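Local structure of purine catabolism protein pucG (Bacillus subtilis, 3ISL) at residues A80-P85 against A216-A221; A73-V78 against T102-R107; I364-Y369 against E374-V379. The protein catalyses the pyridoxal-phosphate-dependent transfer of an amino group from (S)-ureidoglycine to glyoxylate, yielding oxalurate and glycine in purine catabolism. All blocks are in the same frame, centred on the assembly; numbering follows the deposited sequence.

Contacts 1 and 2 draw on the same helix, 71-82, and their centres lie 13 Å apart in the large domain. They meet directly where Ile-83 CD1 packs on Ala-105 CB at 3.9 Å. Contact 2 is the one close to the cofactor: the side chain of Ile-75 comes to about 4 Å from a bound pyridoxal phosphate and about 9 Å from the side chain of Lys-198, whereas contact 1 is remote from the annotated sites. Contact 3 lies on the opposite side of the chain's centre, its own centre 31 Å from that of contact 2 and 40 Å from that of contact 1. Its Thr-366 side chain stays about 13 Å from the cofactor.

Contact 1 of 3, residues A80-P85 against A216-A221; sequences ASVIEP and ADVIAA
Val-82 and Ser-81, in the last turn of helix 71-82, pack against Val-218 and Ile-219 near the end of helix 213-220. The two backbones approach to 6.0 Å between the CA atoms of Ser-81 and Ile-219, close enough for short side chains to fill the interface. Its tight part is apolar apart from one hydroxyl. The branch CG1 of Val-218 stands anti to the backbone N (chi1 166°) and is thereby carried to CG2 of Val-82 at 3.9 Å, the two valines crossing at about a right angle. The same methyl also reaches the backbone, with Val-218 CG1 4.2 Å from Val-82 CA, while the other helical neighbour, Ile-219, touches Val-82 CG2 more loosely through CG1. Beside this pair, the outer arm of Ile-219 lies along the serine hydroxyl, its CD1 3.7 Å from Ser-81 OG. The hydroxyl meets only hydrocarbon across the interface; its hydrogen bond goes back into its own helix, to the carbonyl oxygen of Val-78, which satisfies the hydroxyl where it faces the isoleucine.

The looser side begins where the chain leaves helix 71-82 at Ile-83. Val-218 is partly exposed, and Glu-84, although its CB points at helix 213-220, makes no contact with segment 216-221. Its carboxylate forms long, weak ion pairs with Arg-222 and Arg-242, and Arg-222 also donates to the carbonyl oxygen of Ile-83.

This buried junction joins the ends of two helices in the large domain of a fold-type I aminotransferase. Leu-251 of helix 251-257 covers Ser-81 and Ile-219 together, whereas Val-82 rests on the central sheet through Ile-139 of strand 139-143 and Leu-168 and Ile-170 of strand 168-172.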
ATOM      1  N   ALA A  80     -13.665   4.510   8.630  1.00 26.32           N
ATOM      2  CA  ALA A  80     -14.018   5.716   7.866  1.00 27.85           C
ATOM      3  C   ALA A  80     -15.367   5.563   7.148  1.00 28.17           C
ATOM      4  O   ALA A  80     -16.163   6.498   7.093  1.00 27.95           O
ATOM      5  CB  ALA A  80     -12.913   6.059   6.831  1.00 27.43           C
ATOM      6  N   SER A  81     -15.622   4.388   6.608  1.00 27.44           N
ATOM      7  CA  SER A  81     -16.761   4.253   5.710  1.00 28.04           C
ATOM      8  C   SER A  81     -18.066   4.095   6.513  1.00 28.05           C
ATOM      9  O   SER A  81     -19.121   4.373   6.019  1.00 27.78           O
ATOM     10  CB  SER A  81     -16.531   3.088   4.750  1.00 28.78           C
ATOM     11  OG  SER A  81     -16.624   1.853   5.476  1.00 36.08           O
ATOM     12  N   VAL A  82     -17.945   3.745   7.787  1.00 26.86           N
ATOM     13  CA  VAL A  82     -19.082   3.405   8.620  1.00 28.83           C
ATOM     14  C   VAL A  82     -19.352   4.437   9.763  1.00 28.77           C
ATOM     15  O   VAL A  82     -20.353   4.350  10.446  1.00 29.02           O
ATOM     16  CB  VAL A  82     -18.833   1.941   9.059  1.00 29.68           C
ATOM     17  CG1 VAL A  82     -18.605   1.768  10.481  1.00 29.90           C
ATOM     18  CG2 VAL A  82     -19.727   0.951   8.285  1.00 28.52           C
ATOM     19  N   ILE A  83     -18.492   5.462   9.893  1.00 27.77           N
ATOM     20  CA  ILE A  83     -18.576   6.457  10.949  1.00 26.88           C
ATOM     21  C   ILE A  83     -18.894   7.807  10.421  1.00 27.71           C
ATOM     22  O   ILE A  83     -18.157   8.320   9.585  1.00 27.35           O
ATOM     23  CB  ILE A  83     -17.288   6.562  11.768  1.00 25.72           C
ATOM     24  CG1 ILE A  83     -17.143   5.291  12.617  1.00 25.05           C
ATOM     25  CG2 ILE A  83     -17.366   7.801  12.717  1.00 24.75           C
ATOM     26  CD1 ILE A  83     -15.829   5.178  13.340  1.00 23.19           C
ATOM     27  N   GLU A  84     -20.005   8.372  10.883  1.00 28.22           N
ATOM     28  CA  GLU A  84     -20.312   9.795  10.651  1.00 30.73           C
ATOM     29  C   GLU A  84     -20.085  10.545  11.977  1.00 30.65           C
ATOM     30  O   GLU A  84     -20.251   9.960  13.044  1.00 29.93           O
ATOM     31  CB  GLU A  84     -21.779   9.962  10.211  1.00 31.42           C
ATOM     32  CG  GLU A  84     -22.048   9.733   8.695  1.00 35.96           C
ATOM     33  CD  GLU A  84     -23.516   9.282   8.440  1.00 42.91           C
ATOM     34  OE1 GLU A  84     -24.354   9.513   9.331  1.00 43.09           O
ATOM     35  OE2 GLU A  84     -23.820   8.667   7.373  1.00 44.82           O
ATOM     36  N   PRO A  85     -19.706  11.839  11.917  1.00 30.42           N
ATOM     37  CA  PRO A  85     -19.499  12.552  13.176  1.00 30.69           C
ATOM     38  C   PRO A  85     -20.653  12.293  14.133  1.00 30.35           C
ATOM     39  O   PRO A  85     -21.795  12.187  13.680  1.00 29.07           O
ATOM     40  CB  PRO A  85     -19.496  14.051  12.732  1.00 29.89           C
ATOM     41  CG  PRO A  85     -18.830  13.955  11.374  1.00 32.48           C
ATOM     42  CD  PRO A  85     -19.512  12.725  10.758  1.00 30.62           C
ATOM     43  N   ALA A 216     -22.604  -3.151   4.257  1.00 23.75           N
ATOM     44  CA  ALA A 216     -22.677  -2.620   2.889  1.00 25.85           C
ATOM     45  C   ALA A 216     -23.820  -1.588   2.764  1.00 25.85           C
ATOM     46  O   ALA A 216     -23.631  -0.531   2.178  1.00 26.55           O
ATOM     47  CB  ALA A 216     -22.803  -3.765   1.800  1.00 25.47           C
ATOM     48  N   ASP A 217     -24.981  -1.860   3.365  1.00 27.52           N
ATOM     49  CA  ASP A 217     -26.077  -0.853   3.331  1.00 27.47           C
ATOM     50  C   ASP A 217     -25.724   0.506   3.988  1.00 27.93           C
ATOM     51  O   ASP A 217     -26.166   1.550   3.503  1.00 27.60           O
ATOM     52  CB  ASP A 217     -27.365  -1.429   3.927  1.00 27.99           C
ATOM     53  CG  ASP A 217     -27.880  -2.611   3.126  1.00 28.42           C
ATOM     54  OD1 ASP A 217     -28.731  -3.323   3.624  1.00 31.46           O
ATOM     55  OD2 ASP A 217     -27.367  -2.859   2.010  1.00 33.10           O
ATOM     56  N   VAL A 218     -24.970   0.501   5.089  1.00 26.40           N
ATOM     57  CA  VAL A 218     -24.523   1.752   5.702  1.00 26.52           C
ATOM     58  C   VAL A 218     -23.554   2.484   4.750  1.00 27.95           C
ATOM     59  O   VAL A 218     -23.604   3.689   4.651  1.00 28.44           O
ATOM     60  CB  VAL A 218     -23.829   1.490   7.054  1.00 26.60           C
ATOM     61  CG1 VAL A 218     -23.053   2.739   7.527  1.00 28.04           C
ATOM     62  CG2 VAL A 218     -24.819   1.017   8.091  1.00 25.15           C
ATOM     63  N   ILE A 219     -22.707   1.740   4.023  1.00 28.04           N
ATOM     64  CA  ILE A 219     -21.756   2.327   3.095  1.00 27.98           C
ATOM     65  C   ILE A 219     -22.540   2.901   1.903  1.00 29.46           C
ATOM     66  O   ILE A 219     -22.259   3.990   1.422  1.00 29.23           O
ATOM     67  CB  ILE A 219     -20.772   1.251   2.631  1.00 27.88           C
ATOM     68  CG1 ILE A 219     -19.919   0.724   3.806  1.00 26.08           C
ATOM     69  CG2 ILE A 219     -19.912   1.767   1.518  1.00 27.46           C
ATOM     70  CD1 ILE A 219     -18.833  -0.229   3.370  1.00 25.64           C
ATOM     71  N   ALA A 220     -23.547   2.171   1.444  1.00 30.39           N
ATOM     72  CA  ALA A 220     -24.344   2.649   0.328  1.00 31.39           C
ATOM     73  C   ALA A 220     -25.054   3.943   0.685  1.00 32.23           C
ATOM     74  O   ALA A 220     -25.182   4.826  -0.174  1.00 33.18           O
ATOM     75  CB  ALA A 220     -25.339   1.593  -0.119  1.00 31.01           C
ATOM     76  N   ALA A 221     -25.520   4.082   1.929  1.00 33.16           N
ATOM     77  CA  ALA A 221     -26.220   5.334   2.317  1.00 34.71           C
ATOM     78  C   ALA A 221     -25.307   6.587   2.229  1.00 36.21           C
ATOM     79  O   ALA A 221     -25.753   7.713   2.502  1.00 37.18           O
ATOM     80  CB  ALA A 221     -26.875   5.208   3.680  1.00 33.41           C
TER

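Contact 2 of 3, residues A73-V78 against T102-R107; sequences AGIEAV and TEIAER
Glu-76 and Ile-104 mark the nearest approach of helices 71-82 and 96-107, with their CA atoms 6.3 Å apart. Both helices belong to the large domain of the fold-type I aminotransferases, and helix 96-107 is the connection of a beta-alpha-beta crossover between the parallel neighbouring strands 88-93 and 111-116. Ile-104 carries the contact alone from its side and uses two separate branches. With CG1 beside the backbone N (chi1 -72°), the long arm runs toward Ile-75 and sets CD1 4.0 Å from Ile-75 CG2; the two isoleucines cross at about a right angle. The short branch, Ile-104 CG2, presses instead on the start of the glutamate, 4.0 Å from Glu-76 CA and 4.1 Å from Glu-76 CG. Where the two segments come closest, one methyl thus meets both backbone and side chain.

Ile-75 continues from here to the active site, where its side chain lies about 4 Å from a bound pyridoxal phosphate. The glutamate leads elsewhere. Its CG is anti to the backbone N (chi1 -177°), and the extended chain carries the buried carboxylate past Ile-104 to the dimer interface. There OE1 is hydrogen-bonded to Ser-246 OG of the second subunit and to Tyr-108 OH of its own chain, and OE2 accepts from the backbone N of Tyr-248 of the second subunit. Three hydrogen bonds hold the carboxylate, and such surroundings would probably favour its ionised form.

One turn along helix 96-107, Arg-107 joins both subunits: NH1 bonds to Asp-250 OD1, in a salt bridge, and to the carbonyl oxygen of Ile-244, both of the second subunit, while NE donates to the syn lone pair of Glu-103 OE1 at 3.1 Å, a bent hydrogen bond that is part of a salt bridge, with the oxygen tilted 26° out of the guanidinium plane.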
ATOM      1  N   ALA A  73      -4.429   0.714   7.436  1.00 26.05           N
ATOM      2  CA  ALA A  73      -5.161   1.441   6.395  1.00 27.01           C
ATOM      3  C   ALA A  73      -6.451   0.656   6.105  1.00 27.91           C
ATOM      4  O   ALA A  73      -7.467   1.261   5.787  1.00 28.40           O
ATOM      5  CB  ALA A  73      -4.321   1.550   5.134  1.00 25.47           C
ATOM      6  N   GLY A  74      -6.380  -0.681   6.155  1.00 25.41           N
ATOM      7  CA  GLY A  74      -7.569  -1.491   6.016  1.00 26.09           C
ATOM      8  C   GLY A  74      -8.558  -1.188   7.126  1.00 26.14           C
ATOM      9  O   GLY A  74      -9.747  -1.035   6.893  1.00 24.20           O
ATOM     10  N   ILE A  75      -8.054  -1.147   8.357  1.00 26.95           N
ATOM     11  CA  ILE A  75      -8.886  -0.838   9.502  1.00 26.16           C
ATOM     12  C   ILE A  75      -9.514   0.562   9.379  1.00 26.63           C
ATOM     13  O   ILE A  75     -10.707   0.739   9.613  1.00 25.55           O
ATOM     14  CB  ILE A  75      -8.073  -0.911  10.785  1.00 26.81           C
ATOM     15  CG1 ILE A  75      -7.558  -2.363  11.017  1.00 26.99           C
ATOM     16  CG2 ILE A  75      -8.930  -0.315  11.959  1.00 26.20           C
ATOM     17  CD1 ILE A  75      -6.613  -2.497  12.282  1.00 25.77           C
ATOM     18  N   GLU A  76      -8.692   1.552   9.007  1.00 26.15           N
ATOM     19  CA  GLU A  76      -9.149   2.898   8.795  1.00 26.42           C
ATOM     20  C   GLU A  76     -10.230   3.010   7.697  1.00 27.37           C
ATOM     21  O   GLU A  76     -11.269   3.701   7.903  1.00 26.81           O
ATOM     22  CB  GLU A  76      -7.953   3.861   8.556  1.00 26.62           C
ATOM     23  CG  GLU A  76      -8.400   5.354   8.394  1.00 26.68           C
ATOM     24  CD  GLU A  76      -7.261   6.339   8.579  1.00 30.91           C
ATOM     25  OE1 GLU A  76      -7.428   7.516   8.220  1.00 34.56           O
ATOM     26  OE2 GLU A  76      -6.200   5.956   9.109  1.00 33.85           O
ATOM     27  N   ALA A  77     -10.035   2.315   6.571  1.00 27.56           N
ATOM     28  CA  ALA A  77     -11.021   2.377   5.477  1.00 27.47           C
ATOM     29  C   ALA A  77     -12.379   1.833   5.963  1.00 27.50           C
ATOM     30  O   ALA A  77     -13.416   2.446   5.706  1.00 26.56           O
ATOM     31  CB  ALA A  77     -10.545   1.636   4.229  1.00 28.12           C
ATOM     32  N   VAL A  78     -12.378   0.698   6.679  1.00 26.86           N
ATOM     33  CA  VAL A  78     -13.634   0.194   7.209  1.00 25.51           C
ATOM     34  C   VAL A  78     -14.211   1.252   8.171  1.00 26.24           C
ATOM     35  O   VAL A  78     -15.346   1.688   7.981  1.00 26.19           O
ATOM     36  CB  VAL A  78     -13.512  -1.183   7.869  1.00 25.58           C
ATOM     37  CG1 VAL A  78     -14.852  -1.560   8.562  1.00 25.85           C
ATOM     38  CG2 VAL A  78     -13.122  -2.284   6.830  1.00 22.31           C
ATOM     39  N   THR A 102      -9.304   3.580  18.741  1.00 27.77           N
ATOM     40  CA  THR A 102      -9.955   4.764  19.289  1.00 29.28           C
ATOM     41  C   THR A 102      -9.459   6.034  18.572  1.00 29.07           C
ATOM     42  O   THR A 102     -10.237   6.954  18.268  1.00 29.31           O
ATOM     43  CB  THR A 102      -9.889   4.898  20.857  1.00 30.70           C
ATOM     44  OG1 THR A 102      -8.600   5.344  21.280  1.00 35.85           O
ATOM     45  CG2 THR A 102     -10.232   3.616  21.570  1.00 28.32           C
ATOM     46  N   GLU A 103      -8.168   6.069  18.288  1.00 27.98           N
ATOM     47  CA  GLU A 103      -7.583   7.144  17.473  1.00 29.74           C
ATOM     48  C   GLU A 103      -8.307   7.383  16.148  1.00 28.65           C
ATOM     49  O   GLU A 103      -8.705   8.501  15.831  1.00 28.41           O
ATOM     50  CB  GLU A 103      -6.153   6.752  17.160  1.00 30.50           C
ATOM     51  CG  GLU A 103      -5.187   7.179  18.147  1.00 35.63           C
ATOM     52  CD  GLU A 103      -4.830   8.578  17.864  1.00 43.47           C
ATOM     53  OE1 GLU A 103      -4.896   8.883  16.647  1.00 47.93           O
ATOM     54  OE2 GLU A 103      -4.534   9.355  18.810  1.00 42.90           O
ATOM     55  N   ILE A 104      -8.432   6.313  15.374  1.00 28.50           N
ATOM     56  CA  ILE A 104      -9.097   6.337  14.082  1.00 28.14           C
ATOM     57  C   ILE A 104     -10.555   6.795  14.219  1.00 28.61           C
ATOM     58  O   ILE A 104     -11.004   7.716  13.512  1.00 27.88           O
ATOM     59  CB  ILE A 104      -8.995   4.935  13.398  1.00 27.23           C
ATOM     60  CG1 ILE A 104      -7.557   4.674  12.920  1.00 26.14           C
ATOM     61  CG2 ILE A 104      -9.899   4.892  12.218  1.00 27.55           C
ATOM     62  CD1 ILE A 104      -7.176   3.212  12.806  1.00 26.91           C
ATOM     63  N   ALA A 105     -11.314   6.155  15.124  1.00 29.28           N
ATOM     64  CA  ALA A 105     -12.704   6.519  15.308  1.00 29.25           C
ATOM     65  C   ALA A 105     -12.865   7.990  15.692  1.00 29.67           C
ATOM     66  O   ALA A 105     -13.767   8.680  15.182  1.00 28.36           O
ATOM     67  CB  ALA A 105     -13.405   5.592  16.375  1.00 29.04           C
ATOM     68  N   GLU A 106     -12.017   8.474  16.597  1.00 30.29           N
ATOM     69  CA  GLU A 106     -12.143   9.885  17.071  1.00 31.25           C
ATOM     70  C   GLU A 106     -11.867  10.858  15.957  1.00 30.93           C
ATOM     71  O   GLU A 106     -12.604  11.817  15.760  1.00 30.40           O
ATOM     72  CB  GLU A 106     -11.186  10.178  18.218  1.00 30.76           C
ATOM     73  CG  GLU A 106     -11.940  10.438  19.474  1.00 36.84           C
ATOM     74  CD  GLU A 106     -11.168  10.104  20.726  1.00 43.34           C
ATOM     75  OE1 GLU A 106      -9.909  10.020  20.659  1.00 40.17           O
ATOM     76  OE2 GLU A 106     -11.855   9.934  21.776  1.00 45.76           O
ATOM     77  N   ARG A 107     -10.797  10.565  15.218  1.00 31.09           N
ATOM     78  CA  ARG A 107     -10.424  11.329  14.057  1.00 31.37           C
ATOM     79  C   ARG A 107     -11.556  11.412  13.030  1.00 29.93           C
ATOM     80  O   ARG A 107     -11.689  12.436  12.374  1.00 29.37           O
ATOM     81  CB  ARG A 107      -9.091  10.817  13.455  1.00 32.49           C
ATOM     82  CG  ARG A 107      -7.877  11.049  14.429  1.00 35.35           C
ATOM     83  CD  ARG A 107      -6.543  11.220  13.659  1.00 38.05           C
ATOM     84  NE  ARG A 107      -5.338  11.130  14.508  1.00 40.07           N
ATOM     85  CZ  ARG A 107      -4.086  11.465  14.132  1.00 40.97           C
ATOM     86  NH1 ARG A 107      -3.813  11.983  12.926  1.00 39.20           N
ATOM     87  NH2 ARG A 107      -3.087  11.313  14.990  1.00 40.57           N
TER

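Contact 3 of 3, residues I364-Y369 against E374-V379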
ATOM      1  N   ILE A 364       7.890 -13.521  21.484  1.00 23.85           N
ATOM      2  CA  ILE A 364       8.406 -14.387  20.438  1.00 23.45           C
ATOM      3  C   ILE A 364       7.158 -14.805  19.636  1.00 24.55           C
ATOM      4  O   ILE A 364       6.252 -15.402  20.207  1.00 24.40           O
ATOM      5  CB  ILE A 364       9.143 -15.577  20.970  1.00 23.17           C
ATOM      6  CG1 ILE A 364      10.263 -15.121  21.948  1.00 24.05           C
ATOM      7  CG2 ILE A 364       9.642 -16.529  19.788  1.00 20.37           C
ATOM      8  CD1 ILE A 364      11.112 -16.248  22.564  1.00 23.19           C
ATOM      9  N   GLY A 365       7.144 -14.448  18.343  1.00 22.63           N
ATOM     10  CA  GLY A 365       6.052 -14.778  17.403  1.00 23.56           C
ATOM     11  C   GLY A 365       6.328 -16.157  16.826  1.00 23.83           C
ATOM     12  O   GLY A 365       7.519 -16.534  16.654  1.00 25.70           O
ATOM     13  N   THR A 366       5.282 -16.956  16.607  1.00 23.54           N
ATOM     14  CA  THR A 366       5.407 -18.256  15.895  1.00 22.24           C
ATOM     15  C   THR A 366       4.254 -18.185  14.907  1.00 22.35           C
ATOM     16  O   THR A 366       3.235 -18.781  15.135  1.00 24.47           O
ATOM     17  CB  THR A 366       5.214 -19.510  16.847  1.00 22.74           C
ATOM     18  OG1 THR A 366       4.111 -19.265  17.730  1.00 23.93           O
ATOM     19  CG2 THR A 366       6.444 -19.771  17.698  1.00 20.98           C
ATOM     20  N   MET A 367       4.403 -17.407  13.834  1.00 21.37           N
ATOM     21  CA  MET A 367       3.334 -17.132  12.890  1.00 21.31           C
ATOM     22  C   MET A 367       3.677 -17.592  11.471  1.00 21.59           C
ATOM     23  O   MET A 367       4.781 -17.283  10.986  1.00 22.42           O
ATOM     24  CB  MET A 367       3.130 -15.582  12.784  1.00 21.22           C
ATOM     25  CG  MET A 367       2.647 -14.906  14.121  1.00 17.91           C
ATOM     26  SD  MET A 367       2.794 -13.144  13.936  1.00 22.73           S
ATOM     27  CE  MET A 367       1.495 -12.587  15.080  1.00 16.06           C
ATOM     28  N   GLY A 368       2.723 -18.231  10.759  1.00 20.03           N
ATOM     29  CA  GLY A 368       2.931 -18.470   9.375  1.00 20.80           C
ATOM     30  C   GLY A 368       4.163 -19.310   9.071  1.00 21.13           C
ATOM     31  O   GLY A 368       4.436 -20.327   9.743  1.00 22.02           O
ATOM     32  N   TYR A 369       4.929 -18.890   8.073  1.00 19.93           N
ATOM     33  CA  TYR A 369       6.081 -19.682   7.619  1.00 20.72           C
ATOM     34  C   TYR A 369       7.169 -19.746   8.701  1.00 21.50           C
ATOM     35  O   TYR A 369       7.968 -20.667   8.712  1.00 21.87           O
ATOM     36  CB  TYR A 369       6.671 -19.067   6.348  1.00 22.58           C
ATOM     37  CG  TYR A 369       7.717 -19.993   5.745  1.00 23.86           C
ATOM     38  CD1 TYR A 369       7.320 -21.203   5.114  1.00 25.73           C
ATOM     39  CD2 TYR A 369       9.060 -19.708   5.853  1.00 24.70           C
ATOM     40  CE1 TYR A 369       8.246 -22.073   4.591  1.00 27.36           C
ATOM     41  CE2 TYR A 369      10.022 -20.603   5.337  1.00 31.73           C
ATOM     42  CZ  TYR A 369       9.600 -21.786   4.727  1.00 29.20           C
ATOM     43  OH  TYR A 369      10.544 -22.650   4.188  1.00 32.99           O
ATOM     44  N   GLU A 374      12.283 -25.842  12.727  1.00 25.65           N
ATOM     45  CA  GLU A 374      13.662 -25.362  12.621  1.00 25.99           C
ATOM     46  C   GLU A 374      13.869 -24.002  13.343  1.00 25.83           C
ATOM     47  O   GLU A 374      14.907 -23.784  14.027  1.00 26.38           O
ATOM     48  CB  GLU A 374      14.116 -25.248  11.132  1.00 25.28           C
ATOM     49  CG  GLU A 374      14.176 -26.633  10.407  1.00 27.75           C
ATOM     50  CD  GLU A 374      12.858 -26.971   9.680  1.00 25.31           C
ATOM     51  OE1 GLU A 374      11.766 -26.441  10.015  1.00 21.74           O
ATOM     52  OE2 GLU A 374      12.922 -27.766   8.750  1.00 29.24           O
ATOM     53  N   ASN A 375      12.892 -23.107  13.172  1.00 24.94           N
ATOM     54  CA  ASN A 375      12.941 -21.744  13.736  1.00 25.21           C
ATOM     55  C   ASN A 375      12.692 -21.826  15.260  1.00 25.62           C
ATOM     56  O   ASN A 375      13.345 -21.145  16.078  1.00 27.29           O
ATOM     57  CB  ASN A 375      11.862 -20.853  13.113  1.00 24.13           C
ATOM     58  CG  ASN A 375      12.315 -20.125  11.959  1.00 24.92           C
ATOM     59  OD1 ASN A 375      11.755 -19.048  11.616  1.00 26.61           O
ATOM     60  ND2 ASN A 375      13.338 -20.644  11.303  1.00 17.45           N
ATOM     61  N   VAL A 376      11.764 -22.697  15.654  1.00 25.09           N
ATOM     62  CA  VAL A 376      11.531 -22.863  17.060  1.00 23.37           C
ATOM     63  C   VAL A 376      12.786 -23.400  17.747  1.00 24.49           C
ATOM     64  O   VAL A 376      13.200 -22.911  18.764  1.00 23.98           O
ATOM     65  CB  VAL A 376      10.328 -23.781  17.314  1.00 24.73           C
ATOM     66  CG1 VAL A 376      10.393 -24.277  18.737  1.00 20.58           C
ATOM     67  CG2 VAL A 376       9.047 -22.960  17.110  1.00 22.38           C
ATOM     68  N   LEU A 377      13.425 -24.402  17.167  1.00 25.44           N
ATOM     69  CA  LEU A 377      14.705 -24.889  17.722  1.00 25.08           C
ATOM     70  C   LEU A 377      15.815 -23.810  17.727  1.00 25.61           C
ATOM     71  O   LEU A 377      16.531 -23.654  18.723  1.00 26.53           O
ATOM     72  CB  LEU A 377      15.161 -26.132  16.942  1.00 24.27           C
ATOM     73  CG  LEU A 377      14.761 -27.563  17.342  1.00 27.98           C
ATOM     74  CD1 LEU A 377      13.874 -27.777  18.548  1.00 24.79           C
ATOM     75  CD2 LEU A 377      14.426 -28.517  16.204  1.00 23.79           C
ATOM     76  N   PHE A 378      15.971 -23.063  16.638  1.00 25.15           N
ATOM     77  CA  PHE A 378      17.067 -22.083  16.573  1.00 26.48           C
ATOM     78  C   PHE A 378      16.854 -20.912  17.519  1.00 26.07           C
ATOM     79  O   PHE A 378      17.816 -20.397  18.103  1.00 27.00           O
ATOM     80  CB  PHE A 378      17.248 -21.608  15.120  1.00 27.35           C
ATOM     81  CG  PHE A 378      18.547 -20.817  14.830  1.00 32.37           C
ATOM     82  CD1 PHE A 378      19.730 -20.996  15.564  1.00 35.09           C
ATOM     83  CD2 PHE A 378      18.586 -19.913  13.731  1.00 35.75           C
ATOM     84  CE1 PHE A 378      20.905 -20.252  15.219  1.00 36.82           C
ATOM     85  CE2 PHE A 378      19.771 -19.191  13.393  1.00 35.25           C
ATOM     86  CZ  PHE A 378      20.903 -19.368  14.140  1.00 34.42           C
ATOM     87  N   VAL A 379      15.612 -20.470  17.676  1.00 25.57           N
ATOM     88  CA  VAL A 379      15.366 -19.336  18.538  1.00 25.75           C
ATOM     89  C   VAL A 379      15.677 -19.723  19.999  1.00 25.70           C
ATOM     90  O   VAL A 379      16.206 -18.892  20.782  1.00 23.16           O
ATOM     91  CB  VAL A 379      13.930 -18.735  18.373  1.00 26.42           C
ATOM     92  CG1 VAL A 379      12.899 -19.625  19.101  1.00 27.16           C
ATOM     93  CG2 VAL A 379      13.885 -17.274  18.938  1.00 25.68           C
TER
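Thr-366 and Val-376 meet through methyl groups that their first torsions bring together at an oblique angle. In Thr-366 the hydroxyl lies between the backbone N and the carbonyl carbon (chi1 43°), which turns CG2 away from the carbonyl and toward the helix. In Val-376 it is CG1 that is anti to the backbone N (chi1 162°), leaving CG2 beside that nitrogen as the branch nearest to the threonine. The two CG2 atoms, of Thr-366 and Val-376, come to 4.2 Å. A second pair repeats the theme one helical turn further on: Ile-364 CG2 reaches Val-379 CG2 at 4.4 Å, using the short branch of the isoleucine and one of the two valine methyls.

The pairing matches the spacing of the two elements. Ile-364 and Thr-366 are two residues apart in an extended chain, Val-376 and Val-379 three apart on the helix, and the chain directions oppose each other. The backbones nevertheless stay well separated, 7.8 Å between the CA atoms of Thr-366 and Val-376. All four touching residues are buried, and the segments bury 134 Å² between them, both sides summed, a small interface of two methyl pairs. Between strand and helix the chain turns through Gly-368, whose positive phi (59°) is one that glycine accommodates readily; its N and O are hydrogen-bonded to His-295 NE2 and Arg-294 NH1.

This is strand-turn-helix packing in what is probably the small, C-terminal domain of the fold-type I aminotransferase. Helix 373-389 thus lies back against the end of strand 361-365, which pairs antiparallel with strand 324-328. Leu-302 of helix 288-308 packs on Ile-364, Thr-366 and Val-379, thus bridging both elements, and Val-376 also touches His-298 of that helix and Tyr-407 of helix 398-408.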